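Local coordinates for protein carbohydrate kinase, FGGY (Novosphingobium aromaticivorans, PDB 3H6E) that probably acts as an FGGY-type carbohydrate kinase, transferring phosphate from ATP to a sugar or related polyol, at residues T8-V20 against L48-L61. Sequence-based numbering, arbitrary orientation.
Sequences TIVIDLGKTLSKV and LDAPDTGRWLLDVL
Val-20 meets the six-membered ring of Trp-56 through CG2, which lies 3.5 Å from CH2 and nearly as close to CZ3, the valine and the indole running past each other in opposing senses. Trp-56 CH2 also comes within 3.4 Å of Ser-18 O. With CG anti to the backbone N (chi1 169°), the indole lies against strand 17-20, and Val-60 CG1 sits over the centre of one ring face, 4.3 Å above its plane. Val-60 in turn meets Val-20 tip to tip, CG1 being 3.8 Å from Val-20 CG2. Strand 9-13, antiparallel to strand 17-20, turns every second side chain to the same helix: Ile-9 CG2 packs on Leu-61 CD2, Ile-11 CG2 lies 3.8 Å from Leu-57 CD1, and Leu-13 CD2 reaches Thr-53 CG2 at 3.6 Å. With Trp-56 replaced by an alanine, Val-20 and Ser-18 would probably face a gap and Val-60 would lose the ring it covers. In the first turn of the helix, Thr-53 OG1 and N grip Asp-49 O from opposite faces of its plane, while Asp-49, the N-cap residue, accepts from Asp-52 N through OD1. Ser-18 OG bonds to Arg-35 O on the adjoining strand, and Trp-156 of helix 152-159 flanks Leu-13, Thr-53 and Leu-57. Shape and side-chain burial, rather than directional bonds, thus hold the helix on the N-terminal β-hairpin of an actin-like ATPase domain.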
# COMPACT_ATOMS: atom_id res chain seq x y z
N THR A 8 -24.19 -3.75 -3.11
CA THR A 8 -22.77 -3.97 -3.40
C THR A 8 -22.00 -4.49 -2.18
O THR A 8 -22.33 -4.17 -1.04
CB THR A 8 -22.11 -2.69 -3.91
OG1 THR A 8 -22.41 -1.61 -3.02
CG2 THR A 8 -22.63 -2.35 -5.30
N ILE A 9 -20.98 -5.29 -2.44
CA ILE A 9 -20.21 -5.92 -1.37
C ILE A 9 -18.72 -5.94 -1.68
O ILE A 9 -18.29 -6.40 -2.75
CB ILE A 9 -20.68 -7.36 -1.11
CG1 ILE A 9 -22.14 -7.37 -0.66
CG2 ILE A 9 -19.78 -8.03 -0.08
CD1 ILE A 9 -22.80 -8.75 -0.68
N VAL A 10 -17.92 -5.44 -0.74
CA VAL A 10 -16.47 -5.44 -0.90
C VAL A 10 -15.83 -6.45 0.04
O VAL A 10 -16.08 -6.44 1.24
CB VAL A 10 -15.88 -4.05 -0.62
CG1 VAL A 10 -14.40 -4.03 -0.97
CG2 VAL A 10 -16.64 -2.98 -1.39
N ILE A 11 -15.00 -7.33 -0.52
CA ILE A 11 -14.23 -8.27 0.29
C ILE A 11 -12.77 -7.83 0.34
O ILE A 11 -12.07 -7.87 -0.67
CB ILE A 11 -14.34 -9.71 -0.24
CG1 ILE A 11 -14.59 -9.70 -1.74
CG2 ILE A 11 -15.47 -10.44 0.45
CD1 ILE A 11 -15.12 -11.01 -2.28
N ASP A 12 -12.32 -7.41 1.51
CA ASP A 12 -10.96 -6.90 1.67
C ASP A 12 -10.13 -7.85 2.52
O ASP A 12 -10.05 -7.70 3.74
CB ASP A 12 -10.97 -5.51 2.30
CG ASP A 12 -9.62 -4.83 2.21
OD1 ASP A 12 -8.60 -5.54 2.08
OD2 ASP A 12 -9.57 -3.58 2.28
N LEU A 13 -9.51 -8.82 1.86
CA LEU A 13 -8.72 -9.83 2.55
C LEU A 13 -7.26 -9.40 2.65
O LEU A 13 -6.38 -9.91 1.95
CB LEU A 13 -8.88 -11.16 1.82
CG LEU A 13 -10.38 -11.41 1.63
CD1 LEU A 13 -10.68 -12.27 0.41
CD2 LEU A 13 -11.00 -12.01 2.88
N GLY A 14 -7.01 -8.44 3.54
CA GLY A 14 -5.68 -7.90 3.74
C GLY A 14 -4.78 -8.86 4.49
O GLY A 14 -5.12 -10.03 4.70
N LYS A 15 -3.63 -8.36 4.92
CA LYS A 15 -2.63 -9.21 5.54
C LYS A 15 -2.92 -9.49 7.01
O LYS A 15 -2.75 -10.62 7.48
CB LYS A 15 -1.22 -8.62 5.37
CG LYS A 15 -0.11 -9.61 5.67
CD LYS A 15 -0.42 -10.98 5.08
CE LYS A 15 0.80 -11.89 5.08
NZ LYS A 15 1.44 -11.98 6.43
N THR A 16 -3.36 -8.48 7.74
CA THR A 16 -3.65 -8.64 9.17
C THR A 16 -5.15 -8.67 9.46
O THR A 16 -5.59 -9.28 10.43
CB THR A 16 -2.96 -7.55 10.02
OG1 THR A 16 -3.62 -6.29 9.83
CG2 THR A 16 -1.49 -7.42 9.64
N LEU A 17 -5.94 -8.01 8.61
CA LEU A 17 -7.38 -7.98 8.80
C LEU A 17 -8.14 -8.29 7.51
O LEU A 17 -7.83 -7.74 6.45
CB LEU A 17 -7.83 -6.62 9.34
CG LEU A 17 -7.48 -6.30 10.80
CD1 LEU A 17 -7.98 -4.92 11.19
CD2 LEU A 17 -8.04 -7.36 11.73
N SER A 18 -9.12 -9.18 7.62
CA SER A 18 -10.04 -9.44 6.52
C SER A 18 -11.41 -8.84 6.82
O SER A 18 -12.01 -9.13 7.85
CB SER A 18 -10.15 -10.95 6.24
OG SER A 18 -10.40 -11.67 7.43
N LYS A 19 -11.88 -7.99 5.91
CA LYS A 19 -13.12 -7.26 6.13
C LYS A 19 -14.11 -7.47 4.99
O LYS A 19 -13.76 -7.32 3.82
CB LYS A 19 -12.82 -5.76 6.26
CG LYS A 19 -11.54 -5.44 7.00
CD LYS A 19 -11.40 -3.94 7.25
CE LYS A 19 -10.29 -3.63 8.24
NZ LYS A 19 -10.27 -2.20 8.66
N VAL A 20 -15.34 -7.82 5.34
CA VAL A 20 -16.42 -7.87 4.37
C VAL A 20 -17.39 -6.74 4.67
O VAL A 20 -17.76 -6.52 5.83
CB VAL A 20 -17.15 -9.22 4.39
CG1 VAL A 20 -18.24 -9.24 3.32
CG2 VAL A 20 -16.16 -10.35 4.17
N LEU A 48 -1.11 -18.32 3.79
CA LEU A 48 -2.39 -17.63 3.84
C LEU A 48 -3.47 -18.70 3.95
O LEU A 48 -3.44 -19.69 3.22
CB LEU A 48 -2.61 -16.80 2.57
CG LEU A 48 -2.13 -15.35 2.58
CD1 LEU A 48 -0.97 -15.14 3.53
CD2 LEU A 48 -1.77 -14.91 1.16
N ASP A 49 -4.40 -18.52 4.88
CA ASP A 49 -5.42 -19.54 5.12
C ASP A 49 -6.58 -19.39 4.15
O ASP A 49 -7.64 -18.89 4.51
CB ASP A 49 -5.92 -19.47 6.56
CG ASP A 49 -6.63 -20.74 6.98
OD1 ASP A 49 -6.98 -21.55 6.09
OD2 ASP A 49 -6.84 -20.93 8.20
N ALA A 50 -6.37 -19.84 2.91
CA ALA A 50 -7.37 -19.71 1.86
C ALA A 50 -8.63 -20.54 2.11
O ALA A 50 -9.74 -20.00 2.09
CB ALA A 50 -6.77 -20.06 0.50
N PRO A 51 -8.48 -21.85 2.35
CA PRO A 51 -9.66 -22.69 2.53
C PRO A 51 -10.57 -22.12 3.61
O PRO A 51 -11.78 -21.98 3.41
CB PRO A 51 -9.08 -24.03 3.01
CG PRO A 51 -7.68 -24.03 2.53
CD PRO A 51 -7.23 -22.60 2.58
N ASP A 52 -9.98 -21.77 4.75
CA ASP A 52 -10.73 -21.34 5.92
C ASP A 52 -11.36 -19.96 5.74
O ASP A 52 -12.49 -19.72 6.18
CB ASP A 52 -9.83 -21.36 7.15
CG ASP A 52 -10.58 -21.07 8.42
OD1 ASP A 52 -11.54 -21.80 8.73
OD2 ASP A 52 -10.19 -20.11 9.12
N THR A 53 -10.64 -19.04 5.11
CA THR A 53 -11.18 -17.71 4.86
C THR A 53 -12.36 -17.80 3.90
O THR A 53 -13.34 -17.07 4.03
CB THR A 53 -10.11 -16.76 4.28
OG1 THR A 53 -9.15 -16.46 5.30
CG2 THR A 53 -10.76 -15.47 3.80
N GLY A 54 -12.25 -18.72 2.94
CA GLY A 54 -13.33 -18.97 2.01
C GLY A 54 -14.60 -19.33 2.75
O GLY A 54 -15.70 -18.92 2.36
N ARG A 55 -14.45 -20.08 3.84
CA ARG A 55 -15.59 -20.44 4.67
C ARG A 55 -16.17 -19.23 5.39
O ARG A 55 -17.33 -18.88 5.18
CB ARG A 55 -15.21 -21.53 5.68
CG ARG A 55 -14.66 -22.79 5.02
CD ARG A 55 -14.37 -23.88 6.04
NE ARG A 55 -13.40 -24.85 5.53
CZ ARG A 55 -12.15 -24.94 5.95
NH1 ARG A 55 -11.70 -24.12 6.89
NH2 ARG A 55 -11.33 -25.85 5.43
N TRP A 56 -15.37 -18.59 6.23
CA TRP A 56 -15.83 -17.42 6.98
C TRP A 56 -16.63 -16.47 6.09
O TRP A 56 -17.65 -15.93 6.51
CB TRP A 56 -14.66 -16.66 7.61
CG TRP A 56 -15.05 -15.31 8.15
CD1 TRP A 56 -15.77 -15.05 9.28
CD2 TRP A 56 -14.73 -14.03 7.58
NE1 TRP A 56 -15.93 -13.70 9.45
CE2 TRP A 56 -15.30 -13.04 8.42
CE3 TRP A 56 -14.03 -13.61 6.44
CZ2 TRP A 56 -15.18 -11.68 8.16
CZ3 TRP A 56 -13.91 -12.25 6.19
CH2 TRP A 56 -14.49 -11.30 7.04
N LEU A 57 -16.15 -16.27 4.87
CA LEU A 57 -16.75 -15.25 4.00
C LEU A 57 -17.94 -15.77 3.19
O LEU A 57 -18.64 -14.99 2.54
CB LEU A 57 -15.68 -14.61 3.10
CG LEU A 57 -15.49 -15.04 1.65
CD1 LEU A 57 -16.33 -14.18 0.73
CD2 LEU A 57 -14.02 -14.93 1.28
N LEU A 58 -18.18 -17.08 3.24
CA LEU A 58 -19.43 -17.63 2.72
C LEU A 58 -20.52 -17.53 3.78
O LEU A 58 -21.70 -17.46 3.46
CB LEU A 58 -19.26 -19.07 2.24
CG LEU A 58 -18.81 -19.22 0.79
CD1 LEU A 58 -18.80 -20.68 0.37
CD2 LEU A 58 -19.69 -18.40 -0.14
N ASP A 59 -20.10 -17.52 5.04
CA ASP A 59 -21.00 -17.27 6.16
C ASP A 59 -21.51 -15.84 6.10
O ASP A 59 -22.71 -15.60 5.95
CB ASP A 59 -20.28 -17.48 7.50
CG ASP A 59 -19.93 -18.92 7.76
OD1 ASP A 59 -20.53 -19.80 7.10
OD2 ASP A 59 -19.06 -19.18 8.62
N VAL A 60 -20.59 -14.89 6.24
CA VAL A 60 -20.93 -13.48 6.28
C VAL A 60 -21.69 -13.04 5.03
O VAL A 60 -22.56 -12.17 5.10
CB VAL A 60 -19.68 -12.60 6.49
CG1 VAL A 60 -18.57 -13.01 5.55
CG2 VAL A 60 -20.01 -11.13 6.33
N LEU A 61 -21.36 -13.63 3.88
CA LEU A 61 -22.08 -13.34 2.65
C LEU A 61 -23.54 -13.76 2.75
O LEU A 61 -24.42 -13.11 2.20
CB LEU A 61 -21.42 -14.03 1.45
CG LEU A 61 -20.23 -13.31 0.80
CD1 LEU A 61 -19.86 -14.00 -0.49
CD2 LEU A 61 -20.54 -11.85 0.56